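Local atomic coordinates of glutathione S-transferase (PDB entry 4ISD), a protein that binds glutathione and, as a member of the glutathione transferase family, probably catalyses transfer of the tripeptide to electrophilic compounds. Residues L10-G13 / A14-S18; F69-E73 / S74-A78; R105-Q108 / A109-S113. All coordinates share one frame; numbering follows the deposited sequence.

Contact 1 of 3, residues L10-G13 / A14-S18; sequences LYVG and ADYVS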
ATOM      1  N   LEU A  10       0.412 -19.751   4.654  1.00 54.30           N
ATOM      2  CA  LEU A  10       1.022 -18.693   3.860  1.00 48.35           C
ATOM      3  C   LEU A  10       1.363 -19.232   2.474  1.00 48.93           C
ATOM      4  O   LEU A  10       1.971 -20.300   2.334  1.00 53.60           O
ATOM      5  CB  LEU A  10       2.252 -18.125   4.581  1.00 41.93           C
ATOM      6  CG  LEU A  10       2.960 -16.904   3.994  1.00 46.74           C
ATOM      7  CD1 LEU A  10       2.175 -15.634   4.260  1.00 45.81           C
ATOM      8  CD2 LEU A  10       4.379 -16.786   4.546  1.00 49.84           C
ATOM      9  N   TYR A  11       0.919 -18.502   1.457  1.00 43.42           N
ATOM     10  CA  TYR A  11       1.171 -18.828   0.060  1.00 43.63           C
ATOM     11  C   TYR A  11       2.325 -17.953  -0.395  1.00 41.57           C
ATOM     12  O   TYR A  11       2.289 -16.728  -0.242  1.00 41.83           O
ATOM     13  CB  TYR A  11      -0.092 -18.569  -0.807  1.00 47.83           C
ATOM     14  CG  TYR A  11      -1.234 -19.518  -0.490  1.00 48.62           C
ATOM     15  CD1 TYR A  11      -2.084 -19.278   0.594  1.00 50.65           C
ATOM     16  CD2 TYR A  11      -1.440 -20.671  -1.246  1.00 47.46           C
ATOM     17  CE1 TYR A  11      -3.106 -20.156   0.919  1.00 55.23           C
ATOM     18  CE2 TYR A  11      -2.465 -21.555  -0.933  1.00 56.14           C
ATOM     19  CZ  TYR A  11      -3.299 -21.292   0.152  1.00 62.45           C
ATOM     20  OH  TYR A  11      -4.324 -22.166   0.481  1.00 67.58           O
ATOM     21  N   VAL A  12       3.359 -18.582  -0.932  1.00 43.37           N
ATOM     22  CA  VAL A  12       4.542 -17.852  -1.387  1.00 48.04           C
ATOM     23  C   VAL A  12       4.921 -18.390  -2.758  1.00 49.84           C
ATOM     24  O   VAL A  12       4.395 -19.420  -3.180  1.00 50.55           O
ATOM     25  CB  VAL A  12       5.744 -17.993  -0.383  1.00 37.92           C
ATOM     26  CG1 VAL A  12       5.395 -17.382   0.977  1.00 33.81           C
ATOM     27  CG2 VAL A  12       6.155 -19.451  -0.211  1.00 38.16           C
ATOM     28  N   GLY A  13       5.815 -17.695  -3.458  1.00 48.65           N
ATOM     29  CA  GLY A  13       6.340 -18.206  -4.711  1.00 52.16           C
ATOM     30  C   GLY A  13       7.212 -19.414  -4.414  1.00 59.50           C
ATOM     31  O   GLY A  13       7.906 -19.435  -3.395  1.00 52.21           O
ATOM     32  N   ALA A  14       7.183 -20.415  -5.292  1.00 63.23           N
ATOM     33  CA  ALA A  14       7.917 -21.661  -5.057  1.00 62.66           C
ATOM     34  C   ALA A  14       9.426 -21.458  -4.964  1.00 68.02           C
ATOM     35  O   ALA A  14      10.140 -22.328  -4.455  1.00 73.62           O
ATOM     36  CB  ALA A  14       7.592 -22.691  -6.132  1.00 53.85           C
ATOM     37  N   ASP A  15       9.900 -20.311  -5.452  1.00 65.01           N
ATOM     38  CA  ASP A  15      11.328 -19.989  -5.472  1.00 67.36           C
ATOM     39  C   ASP A  15      11.814 -19.181  -4.270  1.00 63.10           C
ATOM     40  O   ASP A  15      13.003 -18.899  -4.155  1.00 63.89           O
ATOM     41  CB  ASP A  15      11.691 -19.253  -6.761  1.00 70.57           C
ATOM     42  CG  ASP A  15      11.646 -20.155  -7.967  1.00 80.60           C
ATOM     43  OD1 ASP A  15      11.759 -21.387  -7.786  1.00 82.86           O
ATOM     44  OD2 ASP A  15      11.503 -19.635  -9.095  1.00 86.71           O
ATOM     45  N   TYR A  16      10.891 -18.803  -3.391  1.00 65.54           N
ATOM     46  CA  TYR A  16      11.225 -18.050  -2.182  1.00 66.34           C
ATOM     47  C   TYR A  16      12.000 -16.768  -2.483  1.00 66.75           C
ATOM     48  O   TYR A  16      12.778 -16.282  -1.661  1.00 71.69           O
ATOM     49  CB  TYR A  16      11.987 -18.939  -1.194  1.00 62.30           C
ATOM     50  CG  TYR A  16      11.114 -19.992  -0.544  1.00 62.13           C
ATOM     51  CD1 TYR A  16      10.767 -21.151  -1.224  1.00 62.24           C
ATOM     52  CD2 TYR A  16      10.633 -19.822   0.752  1.00 62.62           C
ATOM     53  CE1 TYR A  16       9.971 -22.115  -0.632  1.00 67.21           C
ATOM     54  CE2 TYR A  16       9.831 -20.783   1.353  1.00 63.11           C
ATOM     55  CZ  TYR A  16       9.504 -21.925   0.656  1.00 65.96           C
ATOM     56  OH  TYR A  16       8.708 -22.883   1.243  1.00 67.14           O
ATOM     57  N   VAL A  17      11.776 -16.228  -3.674  1.00 63.60           N
ATOM     58  CA  VAL A  17      12.489 -15.042  -4.118  1.00 65.89           C
ATOM     59  C   VAL A  17      11.792 -13.747  -3.695  1.00 68.46           C
ATOM     60  O   VAL A  17      12.449 -12.837  -3.189  1.00 74.28           O
ATOM     61  CB  VAL A  17      12.738 -15.069  -5.642  1.00 63.09           C
ATOM     62  CG1 VAL A  17      13.382 -13.773  -6.105  1.00 62.56           C
ATOM     63  CG2 VAL A  17      13.616 -16.264  -6.010  1.00 57.58           C
ATOM     64  N   SER A  18      10.471 -13.678  -3.881  1.00 62.73           N
ATOM     65  CA  SER A  18       9.691 -12.478  -3.555  1.00 58.21           C
ATOM     66  C   SER A  18      10.105 -11.715  -2.282  1.00 57.18           C
ATOM     67  O   SER A  18      10.174 -12.283  -1.195  1.00 62.26           O
ATOM     68  CB  SER A  18       8.203 -12.809  -3.466  1.00 56.26           C
ATOM     69  OG  SER A  18       7.458 -11.674  -3.040  1.00 51.27           O
TER
HETATM   70  O   HOH W   1       8.195 -15.851  -3.063  1.00 40.88           O
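Val12 is the first residue of strand 10-13 to touch the loop that follows, and it does so through a single methyl branch: CG2 lies 4.2 Å from CE2 of Tyr16, over one face of the phenol ring and offset toward its rim. The ring reaches this place because CG of Tyr16 stands anti to the carbonyl carbon, beside the backbone N (chi1 -72°), which turns the phenol back toward the strand that the chain has just left.

Gly13, next in order, opens a type I beta turn that runs through Ala14 and Asp15 to Tyr16. Its closing bond is the textbook one: Tyr16 N donates to Gly13 O at 3.1 Å and with an N-H...O angle of 165°. A water lies between Gly13 N and Ser18 N, accepting weakly from both. Ser18 in turn takes the N-cap position of helix 19-31, where its OG is hydrogen-bonded to the backbone N of Phe20 and of Ala21, and it also belongs to the glutathione pocket. The turn thus shows how a thioredoxin-like domain passes from its first strand to its first helix while placing a residue beside the ligand.

Among its neighbours, strand 8-13 runs between strands 36-40 and 63-66. Val12 packs on Ala21 of helix 19-31 and on Ile37, while Tyr16 lies against Ile37 and Thr39 of strand 36-40 and meets the ring of Trp207 from helix 202-212.

Contact 2 of 3, residues F69-E73 / S74-A78; sequences FTLSE and SSAIA. With GSH (glutathione), chain F.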
ATOM      1  N   PHE A  69     -10.484 -16.945   6.641  1.00 56.66           N
ATOM      2  CA  PHE A  69     -10.311 -15.673   5.976  1.00 50.73           C
ATOM      3  C   PHE A  69      -9.070 -15.671   5.101  1.00 54.13           C
ATOM      4  O   PHE A  69      -7.991 -16.032   5.554  1.00 60.98           O
ATOM      5  CB  PHE A  69     -10.171 -14.612   7.066  1.00 45.00           C
ATOM      6  CG  PHE A  69     -10.014 -13.212   6.552  1.00 43.88           C
ATOM      7  CD1 PHE A  69     -11.044 -12.595   5.868  1.00 42.44           C
ATOM      8  CD2 PHE A  69      -8.836 -12.503   6.796  1.00 39.29           C
ATOM      9  CE1 PHE A  69     -10.906 -11.305   5.412  1.00 46.81           C
ATOM     10  CE2 PHE A  69      -8.689 -11.207   6.344  1.00 44.69           C
ATOM     11  CZ  PHE A  69      -9.732 -10.604   5.654  1.00 43.47           C
ATOM     12  N   THR A  70      -9.202 -15.245   3.851  1.00 52.78           N
ATOM     13  CA  THR A  70      -8.020 -15.128   3.000  1.00 46.26           C
ATOM     14  C   THR A  70      -7.739 -13.681   2.627  1.00 41.13           C
ATOM     15  O   THR A  70      -8.659 -12.873   2.480  1.00 45.67           O
ATOM     16  CB  THR A  70      -8.107 -16.003   1.748  1.00 45.94           C
ATOM     17  OG1 THR A  70      -9.182 -15.541   0.942  1.00 52.58           O
ATOM     18  CG2 THR A  70      -8.358 -17.461   2.134  1.00 43.62           C
ATOM     19  N   LEU A  71      -6.454 -13.360   2.490  1.00 38.72           N
ATOM     20  CA  LEU A  71      -6.015 -11.977   2.371  1.00 39.62           C
ATOM     21  C   LEU A  71      -4.703 -11.896   1.596  1.00 42.17           C
ATOM     22  O   LEU A  71      -3.726 -12.548   1.968  1.00 42.43           O
ATOM     23  CB  LEU A  71      -5.825 -11.376   3.772  1.00 37.07           C
ATOM     24  CG  LEU A  71      -5.560  -9.872   3.813  1.00 38.85           C
ATOM     25  CD1 LEU A  71      -6.790  -9.114   3.363  1.00 41.55           C
ATOM     26  CD2 LEU A  71      -5.135  -9.409   5.189  1.00 41.01           C
ATOM     27  N   SER A  72      -4.680 -11.103   0.523  1.00 39.82           N
ATOM     28  CA  SER A  72      -3.435 -10.832  -0.221  1.00 36.90           C
ATOM     29  C   SER A  72      -2.843  -9.450   0.108  1.00 36.51           C
ATOM     30  O   SER A  72      -3.357  -8.754   0.985  1.00 44.13           O
ATOM     31  CB  SER A  72      -3.651 -10.988  -1.727  1.00 32.00           C
ATOM     32  OG  SER A  72      -3.558 -12.356  -2.119  1.00 38.38           O
ATOM     33  N   GLU A  73      -1.769  -9.065  -0.585  1.00 28.78           N
ATOM     34  CA  GLU A  73      -1.051  -7.808  -0.316  1.00 30.75           C
ATOM     35  C   GLU A  73      -0.386  -7.817   1.066  1.00 42.73           C
ATOM     36  O   GLU A  73      -1.061  -7.671   2.107  1.00 35.39           O
ATOM     37  CB  GLU A  73      -1.938  -6.565  -0.473  1.00 31.90           C
ATOM     38  CG  GLU A  73      -2.470  -6.340  -1.883  1.00 41.47           C
ATOM     39  CD  GLU A  73      -1.366  -5.984  -2.859  1.00 43.41           C
ATOM     40  OE1 GLU A  73      -0.608  -5.047  -2.541  1.00 41.12           O
ATOM     41  OE2 GLU A  73      -1.248  -6.648  -3.925  1.00 44.89           O
ATOM     42  N   SER A  74       0.945  -7.967   1.045  1.00 44.80           N
ATOM     43  CA  SER A  74       1.757  -8.174   2.238  1.00 44.03           C
ATOM     44  C   SER A  74       1.616  -7.079   3.297  1.00 39.38           C
ATOM     45  O   SER A  74       1.612  -7.377   4.503  1.00 38.92           O
ATOM     46  CB  SER A  74       3.229  -8.354   1.854  1.00 43.60           C
ATOM     47  OG  SER A  74       3.807  -7.143   1.410  1.00 44.32           O
ATOM     48  N   SER A  75       1.494  -5.824   2.865  1.00 26.88           N
ATOM     49  CA  SER A  75       1.274  -4.748   3.829  1.00 34.19           C
ATOM     50  C   SER A  75      -0.083  -4.918   4.538  1.00 40.13           C
ATOM     51  O   SER A  75      -0.170  -4.769   5.758  1.00 43.22           O
ATOM     52  CB  SER A  75       1.412  -3.353   3.184  1.00 42.13           C
ATOM     53  OG  SER A  75       0.312  -3.010   2.347  1.00 41.18           O
ATOM     54  N   ALA A  76      -1.130  -5.246   3.781  1.00 37.10           N
ATOM     55  CA  ALA A  76      -2.452  -5.485   4.360  1.00 34.64           C
ATOM     56  C   ALA A  76      -2.424  -6.666   5.334  1.00 38.01           C
ATOM     57  O   ALA A  76      -3.119  -6.671   6.371  1.00 38.61           O
ATOM     58  CB  ALA A  76      -3.479  -5.729   3.257  1.00 30.05           C
ATOM     59  N   ILE A  77      -1.619  -7.668   4.988  1.00 29.83           N
ATOM     60  CA  ILE A  77      -1.364  -8.781   5.887  1.00 33.79           C
ATOM     61  C   ILE A  77      -0.719  -8.311   7.201  1.00 36.57           C
ATOM     62  O   ILE A  77      -1.167  -8.700   8.289  1.00 34.54           O
ATOM     63  CB  ILE A  77      -0.482  -9.853   5.216  1.00 34.24           C
ATOM     64  CG1 ILE A  77      -1.228 -10.469   4.026  1.00 33.77           C
ATOM     65  CG2 ILE A  77      -0.067 -10.923   6.235  1.00 30.97           C
ATOM     66  CD1 ILE A  77      -0.413 -11.476   3.218  1.00 31.11           C
ATOM     67  N   ALA A  78       0.321  -7.480   7.105  1.00 33.22           N
ATOM     68  CA  ALA A  78       0.984  -6.957   8.302  1.00 32.87           C
ATOM     69  C   ALA A  78       0.018  -6.185   9.207  1.00 38.51           C
ATOM     70  O   ALA A  78       0.042  -6.356  10.432  1.00 42.98           O
ATOM     71  CB  ALA A  78       2.164  -6.084   7.926  1.00 37.58           C
TER
HETATM   72  N1  GSH F 301       2.071  -5.035  -3.296  1.00 31.99           N
HETATM   73  CA1 GSH F 301       2.124  -6.479  -3.359  1.00 31.18           C
HETATM   74  C1  GSH F 301       2.371  -7.113  -2.017  1.00 39.32           C
HETATM   75  O11 GSH F 301       3.000  -6.510  -1.100  1.00 38.65           O
HETATM   76  O12 GSH F 301       1.915  -8.271  -1.810  1.00 40.50           O
HETATM   77  CB1 GSH F 301       3.082  -6.981  -4.409  1.00 27.66           C
HETATM   78  CG1 GSH F 301       2.926  -8.505  -4.530  1.00 29.12           C
HETATM   79  CD1 GSH F 301       3.743  -9.009  -5.736  1.00 31.73           C
HETATM   80  OE1 GSH F 301       4.214  -8.209  -6.536  1.00 33.19           O
HETATM   81  N2  GSH F 301       3.965 -10.445  -5.918  1.00 35.46           N
HETATM   82  CA2 GSH F 301       4.730 -10.970  -7.027  1.00 42.25           C
HETATM   83  C2  GSH F 301       3.855 -11.806  -7.910  1.00 43.69           C
HETATM   84  O2  GSH F 301       2.944 -12.468  -7.449  1.00 40.05           O
HETATM   85  CB2 GSH F 301       5.846 -11.848  -6.538  1.00 40.23           C
HETATM   86  SG2 GSH F 301       7.379 -11.239  -7.197  1.00 79.79           S
HETATM   87  N3  GSH F 301       4.083 -11.853  -9.334  1.00 46.87           N
HETATM   88  CA3 GSH F 301       3.198 -12.676 -10.133  1.00 51.77           C
HETATM   89  C3  GSH F 301       2.352 -11.750 -10.959  1.00 58.66           C
HETATM   90  O31 GSH F 301       2.191 -10.551 -10.590  1.00 56.18           O
HETATM   91  O32 GSH F 301       1.816 -12.170 -12.025  1.00 66.40           O
HETATM   92  O   HOH W   2       0.921  -4.618   0.221  1.00 32.37           O
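The turn from the last strand of the thioredoxin-like sheet into the following helix, where Glu73 meets residues Ser74 to Ile77, is the element with which glutathione transferases hold the gamma-glutamyl end of their ligand. Glu73 takes the N-cap position, and its carbonyl starts the helix: Ile77 N donates to Glu73 O at 2.9 Å. Ile77 also lays CG1 and CD1 alongside that oxygen and the carbonyl of Leu71. From the strand, Leu71 packs its CD2 methyl on the first helical turn, 3.6 Å from Ala76 O and 4.2 Å from Ile77 CG1.

From this turn, three direct bonds grip the glutamyl group. Ser74 N donates to the carboxylate oxygen O12 of glutathione at 3.0 Å and 163°, and Ser74 OG to the other oxygen, O11, at 2.7 Å. The amino nitrogen N1 of the ligand donates to Glu73 OE1 at 2.8 Å; the chain of Glu73 bends at chi2 (-68°), which brings its carboxylate round beside the ligand. One water ties these together, giving hydrogen bonds to Glu73 OE1 and glutathione O11 while accepting from Ser75 N and Ser75 OG.

Gln46, the carbonyl of Val61 and Arg112 of the same chain also bond the ligand, Ser113 of the second subunit does so weakly, and Arg60 pairs with OE2 of Glu73. The chemistry is thus complementary to both charged groups on the alpha carbon of the glutamyl residue: a helix N-terminus, with its backbone N-H and a hydroxyl, receives the carboxylate and would be expected to steady its negative charge, while an acidic side chain receives the amino group.

Contact 3 of 3, residues R105-Q108 / A109-S113; sequences RQLQ and AWIRS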
ATOM      1  N   ARG A 105       3.833   3.128   7.512  1.00 40.24           N
ATOM      2  CA  ARG A 105       2.836   2.897   6.483  1.00 38.56           C
ATOM      3  C   ARG A 105       3.212   3.590   5.178  1.00 40.52           C
ATOM      4  O   ARG A 105       3.122   2.996   4.088  1.00 42.77           O
ATOM      5  CB  ARG A 105       1.470   3.359   6.961  1.00 33.09           C
ATOM      6  CG  ARG A 105       0.796   2.370   7.909  1.00 29.05           C
ATOM      7  CD  ARG A 105      -0.441   3.004   8.506  1.00 44.30           C
ATOM      8  NE  ARG A 105      -1.207   2.101   9.347  1.00 43.83           N
ATOM      9  CZ  ARG A 105      -1.952   2.509  10.367  1.00 47.88           C
ATOM     10  NH1 ARG A 105      -2.002   3.806  10.674  1.00 37.12           N
ATOM     11  NH2 ARG A 105      -2.631   1.623  11.086  1.00 45.14           N
ATOM     12  N   GLN A 106       3.641   4.841   5.290  1.00 35.31           N
ATOM     13  CA  GLN A 106       4.204   5.539   4.139  1.00 37.44           C
ATOM     14  C   GLN A 106       5.369   4.793   3.474  1.00 40.52           C
ATOM     15  O   GLN A 106       5.400   4.642   2.251  1.00 40.98           O
ATOM     16  CB  GLN A 106       4.665   6.930   4.532  1.00 39.71           C
ATOM     17  CG  GLN A 106       5.590   7.555   3.511  1.00 43.93           C
ATOM     18  CD  GLN A 106       5.975   8.967   3.890  1.00 49.72           C
ATOM     19  OE1 GLN A 106       5.418   9.945   3.362  1.00 46.68           O
ATOM     20  NE2 GLN A 106       6.927   9.088   4.823  1.00 46.95           N
ATOM     21  N   LEU A 107       6.331   4.334   4.271  1.00 41.60           N
ATOM     22  CA  LEU A 107       7.508   3.675   3.702  1.00 39.39           C
ATOM     23  C   LEU A 107       7.122   2.381   2.956  1.00 35.08           C
ATOM     24  O   LEU A 107       7.542   2.175   1.806  1.00 33.88           O
ATOM     25  CB  LEU A 107       8.578   3.436   4.778  1.00 40.12           C
ATOM     26  CG  LEU A 107       9.946   2.823   4.434  1.00 33.13           C
ATOM     27  CD1 LEU A 107      10.599   3.501   3.228  1.00 29.86           C
ATOM     28  CD2 LEU A 107      10.881   2.879   5.655  1.00 30.10           C
ATOM     29  N   GLN A 108       6.300   1.544   3.597  1.00 31.83           N
ATOM     30  CA  GLN A 108       5.758   0.324   2.972  1.00 31.86           C
ATOM     31  C   GLN A 108       5.089   0.572   1.619  1.00 35.75           C
ATOM     32  O   GLN A 108       5.343  -0.141   0.652  1.00 44.25           O
ATOM     33  CB  GLN A 108       4.759  -0.371   3.908  1.00 31.17           C
ATOM     34  CG  GLN A 108       5.401  -0.973   5.152  1.00 34.71           C
ATOM     35  CD  GLN A 108       4.646  -2.179   5.655  1.00 38.40           C
ATOM     36  OE1 GLN A 108       3.590  -2.042   6.285  1.00 43.39           O
ATOM     37  NE2 GLN A 108       5.171  -3.381   5.364  1.00 28.75           N
ATOM     38  N   ALA A 109       4.231   1.581   1.554  1.00 34.16           N
ATOM     39  CA  ALA A 109       3.506   1.885   0.321  1.00 38.24           C
ATOM     40  C   ALA A 109       4.450   2.422  -0.744  1.00 36.80           C
ATOM     41  O   ALA A 109       4.308   2.125  -1.941  1.00 38.13           O
ATOM     42  CB  ALA A 109       2.391   2.900   0.592  1.00 28.52           C
ATOM     43  N   TRP A 110       5.399   3.240  -0.309  1.00 35.43           N
ATOM     44  CA  TRP A 110       6.320   3.851  -1.244  1.00 40.03           C
ATOM     45  C   TRP A 110       7.103   2.748  -1.923  1.00 33.21           C
ATOM     46  O   TRP A 110       7.155   2.672  -3.155  1.00 29.98           O
ATOM     47  CB  TRP A 110       7.270   4.802  -0.529  1.00 45.35           C
ATOM     48  CG  TRP A 110       8.093   5.624  -1.471  1.00 49.68           C
ATOM     49  CD1 TRP A 110       7.775   5.980  -2.759  1.00 45.37           C
ATOM     50  CD2 TRP A 110       9.389   6.174  -1.211  1.00 49.15           C
ATOM     51  NE1 TRP A 110       8.794   6.729  -3.306  1.00 46.43           N
ATOM     52  CE2 TRP A 110       9.791   6.864  -2.373  1.00 53.79           C
ATOM     53  CE3 TRP A 110      10.230   6.171  -0.102  1.00 42.19           C
ATOM     54  CZ2 TRP A 110      11.014   7.533  -2.451  1.00 57.45           C
ATOM     55  CZ3 TRP A 110      11.433   6.833  -0.185  1.00 53.45           C
ATOM     56  CH2 TRP A 110      11.818   7.505  -1.353  1.00 54.52           C
ATOM     57  N   ILE A 111       7.689   1.881  -1.100  1.00 31.85           N
ATOM     58  CA  ILE A 111       8.469   0.751  -1.588  1.00 35.87           C
ATOM     59  C   ILE A 111       7.669  -0.060  -2.604  1.00 35.71           C
ATOM     60  O   ILE A 111       8.146  -0.367  -3.696  1.00 43.04           O
ATOM     61  CB  ILE A 111       8.911  -0.134  -0.415  1.00 37.77           C
ATOM     62  CG1 ILE A 111      10.033   0.568   0.352  1.00 40.03           C
ATOM     63  CG2 ILE A 111       9.349  -1.501  -0.909  1.00 30.63           C
ATOM     64  CD1 ILE A 111      10.343  -0.057   1.676  1.00 41.09           C
ATOM     65  N   ARG A 112       6.425  -0.355  -2.259  1.00 31.45           N
ATOM     66  CA  ARG A 112       5.597  -1.202  -3.087  1.00 26.48           C
ATOM     67  C   ARG A 112       5.063  -0.530  -4.358  1.00 38.29           C
ATOM     68  O   ARG A 112       4.502  -1.221  -5.218  1.00 36.84           O
ATOM     69  CB  ARG A 112       4.424  -1.703  -2.252  1.00 31.10           C
ATOM     70  CG  ARG A 112       4.793  -2.756  -1.227  1.00 25.10           C
ATOM     71  CD  ARG A 112       3.702  -2.962  -0.195  1.00 25.28           C
ATOM     72  NE  ARG A 112       4.041  -4.054   0.708  1.00 40.91           N
ATOM     73  CZ  ARG A 112       4.976  -3.989   1.660  1.00 38.27           C
ATOM     74  NH1 ARG A 112       5.683  -2.866   1.844  1.00 30.79           N
ATOM     75  NH2 ARG A 112       5.210  -5.054   2.428  1.00 40.11           N
ATOM     76  N   SER A 113       5.211   0.794  -4.491  1.00 33.44           N
ATOM     77  CA  SER A 113       4.586   1.503  -5.623  1.00 36.76           C
ATOM     78  C   SER A 113       5.510   2.447  -6.407  1.00 42.97           C
ATOM     79  O   SER A 113       5.055   3.177  -7.291  1.00 42.32           O
ATOM     80  CB  SER A 113       3.374   2.303  -5.144  1.00 34.83           C
ATOM     81  OG  SER A 113       3.783   3.343  -4.269  1.00 38.96           O
TER
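Gln108 and Arg112 sit one turn apart on helix 98-113 of the all-helical C-terminal domain, and their pairing shows how a helix can bond a side chain back onto its own backbone. From Ala109 N to Arg112 N the donors follow the regular i to i+4 ladder: Ala109 N and Trp110 N donate to the carbonyls of Arg105 and Gln106, and Ile111 N to Leu107 O at 2.9 Å. Gln108 O accepts twice. Arg112 N reaches it at 3.1 Å and Arg112 NH1 at 3.0 Å, from opposite faces of the carbonyl plane, and the oxygen lies in the plane of the guanidinium, at its edge. Beyond them, Ser113 N turns to Trp110 O at 3.0 Å.

The Arg112 chain, extended from CG to NE, runs beside Gln108 in the same direction, with the amide plane turned 78° against the guanidinium. Both Gln108 NE2 and Arg112 NH1 find Asp172 OD2 on helix 168-177, which probably offsets the positive charge. Arg112 NH2 bonds Ser74 OG, and NE bonds O11 of glutathione, so all three guanidinium nitrogens are satisfied.

The other polar ends find partners beyond this turn of helix. Arg105 forms a salt bridge through NE with Glu79 and another through NH1 with Glu83 of the second subunit; Gln106 OE1 accepts from Ser72 N of the second subunit, and Trp110 NE1 bonds Asp114. On the apolar side, Leu107 CD1 lies 3.9 Å from Ile111 CD1 and 4.3 Å from Trp110 CE3, at the edge of the indole. Ser113 OG also bonds Arg60 of the second subunit, and within the helix it donates to Ala109 O at 2.7 Å, arriving from above the carbonyl plane.

In the fold
Contacts 1 and 2 both reach the sheet of the N-terminal domain, one at the end of its first strand and one at the end of strand 69-72, and each leads into a helix at the glutathione pocket; they do not touch, their nearest atoms being about 5 Å apart. Contact 1 is partly buried and mostly backbone and apolar in character. Contacts 2 and 3 are buried, meet across the junction of the two family domains, and both lie against the second subunit. Their chemistry divides by place: contact 2 presents a helix start and an acid to the ligand, whereas contact 3, within one helix, adds the Arg112 guanidinium to the same carboxylate.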